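PDB 4CNL: putative pneumococcal surface protein from Streptococcus pneumoniae, which probably attaches to choline-bearing teichoic acids of the pneumococcal cell wall through a choline-binding domain built of short repeats. Local coordinates for residues Q67-L72 with Y101-W106; E82-S87 with Y93-D98. All coordinates share one frame; numbering follows the deposited sequence. Where two conformers were deposited one is given.

Interaction 1. Residues Q67-L72 with Y101-W106; sequences QGAYYL and YARNAW. With CHT (choline ion), chain F; CHT (choline ion), chain G; CHT (choline ion), chain H.
The carbonyl oxygen of Tyr101, the residue that meets Ala69 across this contact, is gripped twice by one side chain. Arg103 NE donates to Tyr101 O at 2.8 Å, and Arg103 NH2 adds a weak bond to the same oxygen. NE sits 26° out of the carbonyl plane, the side chain folding back over its own loop toward the carbonyl two residues earlier. The curl carries the guanidinium across the phenol of Tyr101, with NH2 3.4 Å above the ring plane and over its centre. Choline G lies over the opposite face, its methyl C8 3.5 Å from Tyr101 CZ, so the ring lies between two cationic groups. With chi1 at 67°, CG of Tyr101 stands between the backbone N and the carbonyl carbon, which brings the ring nearer to 67-72 and sets its CD1 edge against Ala69. There Ala69 O comes within 3.4 Å of Tyr101 CD1. The same carbonyl accepts a weak bond from Tyr101 N (3.1 Å), bent to 134° at the hydrogen.

Residues Gln67 to Tyr70 form a type II' turn, with Gly68 at positive phi. From this turn Gly68 O accepts a hydrogen bond from hydroxyl O6 of choline G at 2.7 Å; Trp66, Tyr93 and Asp115 complete that pocket. Tyr70 serves a different ligand, choline H, whose C8 lies 3.7 Å above the centre of its ring. The chemistry is thus divided: the turn carbonyl reads the hydroxyl, while aromatic faces, through dispersion and probably cation-pi attraction, receive the methylated ammonium.

Interaction 2. Residues E82-S87 with Y93-D98; sequences EWVYDS and YYLKSD. With CHT (choline ion), chain B; SO4 (sulfate ion), chain K.
Four backbone hydrogen bonds join Glu82 and Val84 to Leu95 and Tyr93 as two antiparallel hydrogen-bonded pairs. Val84 N reaches Tyr93 O at 2.9 Å, almost straight at 166°, and Tyr93 N returns an equally short bond to Val84 O. Glu82 and Leu95 exchange the other two, the shorter running from Leu95 N to Glu82 O at 2.9 Å. The carboxylate of Glu82 is engaged elsewhere, by Lys73 and the backbone N of Gln80. Further along, Ser97 N donates to O3 of a sulfate at 2.8 Å; this ion probably comes from the crystallisation liquor.

Between the bonded pairs, Trp83 and Tyr94 form the non-hydrogen-bonded pair, and their side chains cross at about a right angle. Tyr94 turns an edge toward the indole face: its ring centroid is 4.6 Å from that of the Trp83 five-membered ring, with the planes at 57°. The pairing itself sets Tyr94 CB over the six-membered ring, a CH-pi contact of 3.7 Å from Tyr94 CB to the centroid, while chi1 of -175° swings the phenol so that CD1 lies over the indole near NE1. The opposite indole face receives choline B, whose C7 stands 3.2 Å above the Trp83 plane and over its centre. Tyr94 therefore backs the very ring that binds the ligand.

Val84 and Leu95 occupy the other side of the sheet, where Val84 CG2 and Leu95 CD2 pack tightly at 3.5 Å. Beyond them, Asp86 CB touches Tyr93 CE1 at the ring edge, 3.8 Å away. A two-stranded hairpin offering an aromatic face to choline is the hallmark of choline-binding repeats; here Trp92, Tyr110, Met118 and Asp138 complete the pocket.

In the fold
Interaction 2 is nested within the loop closed by interaction 1: residues 67-72 come first, then hairpin segments 82-87 and 93-98, then 101-106. Their centres lie 7 Å apart, near the middle of an elongated chain, and the probable hydrogen bond from Ala102 N to Tyr94 O (2.9 Å) joins them directly. Tyr71, on strand 70-72, also packs against Val84 and Asp86 of strand 82-86, so successive hairpins are in contact. One choline pocket draws on both interactions, taking Gly68 and Tyr101 from the first and Tyr93 from the second. Ligand sites are therefore assembled between consecutive units of the repeat array, consistent with multivalent binding of teichoic acid.

Interaction 1. Residues Q67-L72 with Y101-W106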
loop_
_atom_site.group_PDB
_atom_site.type_symbol
_atom_site.label_atom_id
_atom_site.label_comp_id
_atom_site.label_asym_id
_atom_site.label_seq_id
_atom_site.Cartn_x
_atom_site.Cartn_y
_atom_site.Cartn_z
ATOM N N GLN A 67 4.949 9.365 0.821
ATOM C CA GLN A 67 6.234 10.028 0.859
ATOM C C GLN A 67 7.241 9.036 0.294
ATOM O O GLN A 67 7.627 8.070 0.958
ATOM C CB GLN A 67 6.608 10.473 2.279
ATOM C CG GLN A 67 7.980 11.113 2.376
ATOM C CD GLN A 67 8.082 12.402 1.580
ATOM O OE1 GLN A 67 7.092 13.112 1.385
ATOM N NE2 GLN A 67 9.282 12.706 1.114
ATOM N N GLY A 68 7.650 9.271 -0.946
ATOM C CA GLY A 68 8.435 8.285 -1.658
ATOM C C GLY A 68 7.616 7.011 -1.766
ATOM O O GLY A 68 6.434 7.049 -2.121
ATOM N N ALA A 69 8.247 5.893 -1.420
ATOM C CA ALA A 69 7.634 4.573 -1.500
ATOM C C ALA A 69 6.799 4.242 -0.269
ATOM O O ALA A 69 6.298 3.123 -0.128
ATOM C CB ALA A 69 8.714 3.526 -1.684
ATOM N N TYR A 70 6.659 5.217 0.626
ATOM C CA TYR A 70 6.064 4.993 1.943
ATOM C C TYR A 70 4.688 5.639 2.058
ATOM O O TYR A 70 4.445 6.691 1.480
ATOM C CB TYR A 70 7.007 5.536 3.024
ATOM C CG TYR A 70 8.381 4.923 2.932
ATOM C CD1 TYR A 70 8.606 3.625 3.369
ATOM C CD2 TYR A 70 9.449 5.629 2.387
ATOM C CE1 TYR A 70 9.849 3.044 3.274
ATOM C CE2 TYR A 70 10.709 5.049 2.291
ATOM C CZ TYR A 70 10.895 3.755 2.737
ATOM O OH TYR A 70 12.131 3.156 2.655
ATOM N N TYR A 71 3.778 5.000 2.787
ATOM C CA TYR A 71 2.439 5.544 2.931
ATOM C C TYR A 71 2.131 5.928 4.375
ATOM O O TYR A 71 2.276 5.118 5.288
ATOM C CB TYR A 71 1.389 4.538 2.421
ATOM C CG TYR A 71 -0.009 5.123 2.357
ATOM C CD1 TYR A 71 -0.381 5.940 1.297
ATOM C CD2 TYR A 71 -0.944 4.864 3.349
ATOM C CE1 TYR A 71 -1.641 6.491 1.226
ATOM C CE2 TYR A 71 -2.217 5.413 3.293
ATOM C CZ TYR A 71 -2.553 6.232 2.226
ATOM O OH TYR A 71 -3.814 6.784 2.155
ATOM N N LEU A 72 1.722 7.176 4.577
ATOM C CA LEU A 72 1.292 7.627 5.887
ATOM C C LEU A 72 -0.223 7.479 6.004
ATOM O O LEU A 72 -0.977 8.035 5.198
ATOM C CB LEU A 72 1.715 9.085 6.124
ATOM C CG LEU A 72 3.213 9.412 6.178
ATOM C CD1 LEU A 72 3.969 8.427 7.078
ATOM C CD2 LEU A 72 3.841 9.479 4.786
ATOM N N TYR A 101 6.151 0.126 -0.735
ATOM C CA TYR A 101 5.010 -0.587 -1.305
ATOM C C TYR A 101 5.465 -1.737 -2.201
ATOM O O TYR A 101 6.501 -1.646 -2.870
ATOM C CB TYR A 101 4.095 0.373 -2.074
ATOM C CG TYR A 101 4.671 0.973 -3.331
ATOM C CD1 TYR A 101 5.452 2.124 -3.285
ATOM C CD2 TYR A 101 4.389 0.424 -4.579
ATOM C CE1 TYR A 101 5.964 2.694 -4.435
ATOM C CE2 TYR A 101 4.896 0.992 -5.726
ATOM C CZ TYR A 101 5.680 2.121 -5.657
ATOM O OH TYR A 101 6.182 2.690 -6.817
ATOM N N ALA A 102 4.709 -2.835 -2.169
ATOM C CA ALA A 102 4.959 -3.961 -3.058
ATOM C C ALA A 102 4.503 -3.592 -4.466
ATOM O O ALA A 102 3.508 -2.897 -4.621
ATOM C CB ALA A 102 4.229 -5.207 -2.567
ATOM N N ARG A 103 5.216 -4.050 -5.473
ATOM C CA ARG A 103 4.817 -3.829 -6.844
ATOM C C ARG A 103 5.312 -4.921 -7.776
ATOM O O ARG A 103 6.256 -5.503 -7.495
ATOM C CB ARG A 103 5.216 -2.471 -7.370
ATOM C CG ARG A 103 6.659 -2.240 -7.620
ATOM C CD ARG A 103 7.556 -2.721 -6.538
ATOM N NE ARG A 103 7.742 -1.797 -5.423
ATOM C CZ ARG A 103 8.224 -0.573 -5.481
ATOM N NH1 ARG A 103 8.571 -0.097 -6.624
ATOM N NH2 ARG A 103 8.382 0.140 -4.384
ATOM N N ASN A 104 4.549 -5.180 -8.827
ATOM C CA ASN A 104 4.836 -6.303 -9.717
ATOM C C ASN A 104 5.075 -7.599 -8.953
ATOM O O ASN A 104 6.022 -8.319 -9.242
ATOM C CB ASN A 104 6.056 -5.989 -10.585
ATOM C CG ASN A 104 5.837 -4.791 -11.480
ATOM O OD1 ASN A 104 4.834 -4.715 -12.183
ATOM N ND2 ASN A 104 6.762 -3.836 -11.435
ATOM N N ALA A 105 4.221 -7.897 -7.985
ATOM C CA ALA A 105 4.492 -8.997 -7.081
ATOM C C ALA A 105 3.235 -9.520 -6.432
ATOM O O ALA A 105 2.266 -8.785 -6.248
ATOM C CB ALA A 105 5.490 -8.547 -6.005
ATOM N N TRP A 106 3.244 -10.804 -6.099
ATOM C CA TRP A 106 2.184 -11.377 -5.306
ATOM C C TRP A 106 2.419 -11.080 -3.835
ATOM O O TRP A 106 3.560 -10.972 -3.380
ATOM C CB TRP A 106 2.092 -12.885 -5.540
ATOM C CG TRP A 106 1.636 -13.206 -6.916
ATOM C CD1 TRP A 106 2.416 -13.343 -8.029
ATOM C CD2 TRP A 106 0.287 -13.417 -7.337
ATOM N NE1 TRP A 106 1.630 -13.631 -9.122
ATOM C CE2 TRP A 106 0.318 -13.680 -8.720
ATOM C CE3 TRP A 106 -0.946 -13.406 -6.677
ATOM C CZ2 TRP A 106 -0.844 -13.940 -9.460
ATOM C CZ3 TRP A 106 -2.100 -13.658 -7.412
ATOM C CH2 TRP A 106 -2.041 -13.924 -8.785
HETATM C C4 CHT F . -0.622 -19.592 -5.975
HETATM C C5 CHT F . 0.486 -18.909 -6.768
HETATM C C6 CHT F . -0.114 -16.860 -5.726
HETATM C C7 CHT F . 1.301 -16.881 -7.598
HETATM C C8 CHT F . -0.988 -17.399 -7.844
HETATM O O6 CHT F . -0.514 -20.998 -6.139
HETATM N N1 CHT F . 0.165 -17.514 -6.985
HETATM C C4 CHT G . 4.808 6.372 -5.163
HETATM C C5 CHT G . 3.607 5.634 -4.577
HETATM C C6 CHT G . 1.742 4.298 -5.170
HETATM C C7 CHT G . 2.073 6.400 -6.168
HETATM C C8 CHT G . 3.506 4.597 -6.687
HETATM O O6 CHT G . 5.073 7.546 -4.408
HETATM N N1 CHT G . 2.729 5.229 -5.653
HETATM C C4 CHT H . 13.653 5.448 5.342
HETATM C C5 CHT H . 12.796 4.409 6.071
HETATM C C6 CHT H . 11.074 4.120 7.661
HETATM C C7 CHT H . 12.432 6.038 7.727
HETATM C C8 CHT H . 10.858 5.765 5.997
HETATM O O6 CHT H . 14.516 4.805 4.412
HETATM N N1 CHT H . 11.786 5.085 6.862
#

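Interaction 2. Residues E82-S87 with Y93-D98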
loop_
_atom_site.group_PDB
_atom_site.type_symbol
_atom_site.label_atom_id
_atom_site.label_comp_id
_atom_site.label_asym_id
_atom_site.label_seq_id
_atom_site.Cartn_x
_atom_site.Cartn_y
_atom_site.Cartn_z
ATOM N N GLU A 82 1.333 -4.290 5.971
ATOM C CA GLU A 82 -0.110 -4.213 6.066
ATOM C C GLU A 82 -0.717 -3.682 4.788
ATOM O O GLU A 82 -0.053 -3.013 3.985
ATOM C CB GLU A 82 -0.527 -3.327 7.245
ATOM C CG GLU A 82 -0.172 -1.859 7.069
ATOM C CD GLU A 82 -0.397 -1.037 8.342
ATOM O OE1 GLU A 82 -1.568 -0.863 8.748
ATOM O OE2 GLU A 82 0.600 -0.571 8.925
ATOM N N TRP A 83 -1.993 -3.997 4.620
ATOM C CA TRP A 83 -2.802 -3.468 3.537
ATOM C C TRP A 83 -3.423 -2.144 3.921
ATOM O O TRP A 83 -3.905 -1.987 5.041
ATOM C CB TRP A 83 -3.908 -4.455 3.184
ATOM C CG TRP A 83 -3.403 -5.679 2.527
ATOM C CD1 TRP A 83 -3.040 -6.849 3.129
ATOM C CD2 TRP A 83 -3.188 -5.862 1.121
ATOM N NE1 TRP A 83 -2.622 -7.757 2.178
ATOM C CE2 TRP A 83 -2.693 -7.170 0.940
ATOM C CE3 TRP A 83 -3.370 -5.044 -0.001
ATOM C CZ2 TRP A 83 -2.376 -7.686 -0.328
ATOM C CZ3 TRP A 83 -3.056 -5.549 -1.255
ATOM C CH2 TRP A 83 -2.562 -6.862 -1.407
ATOM N N VAL A 84 -3.414 -1.193 2.997
ATOM C CA VAL A 84 -4.133 0.053 3.189
ATOM C C VAL A 84 -4.996 0.351 1.970
ATOM O O VAL A 84 -4.650 -0.003 0.841
ATOM C CB VAL A 84 -3.186 1.244 3.422
ATOM C CG1 VAL A 84 -2.279 0.987 4.623
ATOM C CG2 VAL A 84 -2.369 1.532 2.157
ATOM N N TYR A 85 -6.116 1.025 2.201
ATOM C CA TYR A 85 -6.940 1.503 1.106
ATOM C C TYR A 85 -6.810 3.017 0.992
ATOM O O TYR A 85 -7.082 3.748 1.948
ATOM C CB TYR A 85 -8.400 1.114 1.315
ATOM C CG TYR A 85 -9.294 1.477 0.147
ATOM C CD1 TYR A 85 -9.294 0.703 -1.009
ATOM C CD2 TYR A 85 -10.131 2.592 0.197
ATOM C CE1 TYR A 85 -10.108 1.018 -2.083
ATOM C CE2 TYR A 85 -10.960 2.912 -0.881
ATOM C CZ TYR A 85 -10.936 2.118 -2.015
ATOM O OH TYR A 85 -11.746 2.410 -3.095
ATOM N N ASP A 86 -6.368 3.480 -0.171
ATOM C CA ASP A 86 -6.259 4.905 -0.432
ATOM C C ASP A 86 -7.550 5.332 -1.123
ATOM O O ASP A 86 -7.767 5.012 -2.291
ATOM C CB ASP A 86 -5.020 5.197 -1.284
ATOM C CG ASP A 86 -4.781 6.685 -1.501
ATOM O OD1 ASP A 86 -5.750 7.433 -1.739
ATOM O OD2 ASP A 86 -3.608 7.103 -1.462
ATOM N N SER A 87 -8.402 6.047 -0.392
ATOM C CA SER A 87 -9.720 6.425 -0.895
ATOM C C SER A 87 -9.632 7.433 -2.033
ATOM O O SER A 87 -10.532 7.515 -2.864
ATOM C CB SER A 87 -10.583 6.995 0.234
ATOM O OG SER A 87 -10.836 6.016 1.228
ATOM N N TYR A 93 -3.254 -0.977 -1.481
ATOM C CA TYR A 93 -1.809 -1.144 -1.590
ATOM C C TYR A 93 -1.328 -2.022 -0.450
ATOM O O TYR A 93 -1.953 -2.073 0.605
ATOM C CB TYR A 93 -1.081 0.206 -1.533
ATOM C CG TYR A 93 -1.481 1.178 -2.624
ATOM C CD1 TYR A 93 -2.562 2.030 -2.458
ATOM C CD2 TYR A 93 -0.775 1.243 -3.818
ATOM C CE1 TYR A 93 -2.934 2.927 -3.456
ATOM C CE2 TYR A 93 -1.138 2.146 -4.819
ATOM C CZ TYR A 93 -2.213 2.983 -4.628
ATOM O OH TYR A 93 -2.580 3.883 -5.611
ATOM N N TYR A 94 -0.222 -2.723 -0.676
ATOM C CA TYR A 94 0.415 -3.478 0.394
ATOM C C TYR A 94 1.768 -2.869 0.700
ATOM O O TYR A 94 2.643 -2.796 -0.167
ATOM C CB TYR A 94 0.576 -4.968 0.035
ATOM C CG TYR A 94 1.121 -5.717 1.229
ATOM C CD1 TYR A 94 0.297 -6.016 2.301
ATOM C CD2 TYR A 94 2.464 -6.069 1.304
ATOM C CE1 TYR A 94 0.797 -6.669 3.430
ATOM C CE2 TYR A 94 2.971 -6.723 2.426
ATOM C CZ TYR A 94 2.126 -7.017 3.477
ATOM O OH TYR A 94 2.601 -7.665 4.594
ATOM N N LEU A 95 1.937 -2.422 1.940
ATOM C CA LEU A 95 3.214 -1.903 2.375
ATOM C C LEU A 95 3.980 -3.012 3.075
ATOM O O LEU A 95 3.487 -3.607 4.023
ATOM C CB LEU A 95 3.030 -0.704 3.307
ATOM C CG LEU A 95 2.448 0.578 2.694
ATOM C CD1 LEU A 95 3.150 0.999 1.405
ATOM C CD2 LEU A 95 0.933 0.508 2.518
ATOM N N LYS A 96 5.176 -3.293 2.578
ATOM C CA LYS A 96 6.018 -4.345 3.130
ATOM C C LYS A 96 6.488 -3.971 4.535
ATOM O O LYS A 96 6.317 -2.830 4.962
ATOM C CB LYS A 96 7.202 -4.591 2.201
ATOM C CG LYS A 96 6.776 -5.046 0.810
ATOM C CD LYS A 96 7.987 -5.312 -0.057
ATOM C CE LYS A 96 8.539 -4.034 -0.643
ATOM N NZ LYS A 96 9.979 -4.183 -0.992
ATOM N N SER A 97 7.058 -4.932 5.261
ATOM C CA SER A 97 7.499 -4.660 6.631
ATOM C C SER A 97 8.573 -3.580 6.677
ATOM O O SER A 97 8.731 -2.906 7.692
ATOM C CB SER A 97 8.001 -5.940 7.310
ATOM O OG SER A 97 8.710 -6.776 6.402
ATOM N N ASP A 98 9.296 -3.385 5.576
ATOM C CA ASP A 98 10.262 -2.294 5.520
ATOM C C ASP A 98 9.605 -0.956 5.174
ATOM O O ASP A 98 10.276 0.073 5.126
ATOM C CB ASP A 98 11.382 -2.607 4.517
ATOM C CG ASP A 98 10.907 -2.619 3.061
ATOM O OD1 ASP A 98 9.689 -2.519 2.804
ATOM O OD2 ASP A 98 11.766 -2.752 2.162
HETATM C C4 CHT B . -9.255 -6.224 -0.044
HETATM C C5 CHT B . -7.861 -6.724 -0.392
HETATM C C6 CHT B . -7.924 -8.212 1.452
HETATM C C7 CHT B . -5.885 -7.677 0.410
HETATM C C8 CHT B . -7.008 -6.069 1.719
HETATM O O6 CHT B . -10.199 -7.224 -0.391
HETATM N N1 CHT B . -7.174 -7.171 0.799
HETATM S S SO4 K . 6.138 -8.413 4.803
HETATM O O1 SO4 K . 6.901 -8.439 6.048
HETATM O O2 SO4 K . 4.716 -8.265 5.102
HETATM O O3 SO4 K . 6.595 -7.353 3.922
HETATM O O4 SO4 K . 6.389 -9.687 4.131
#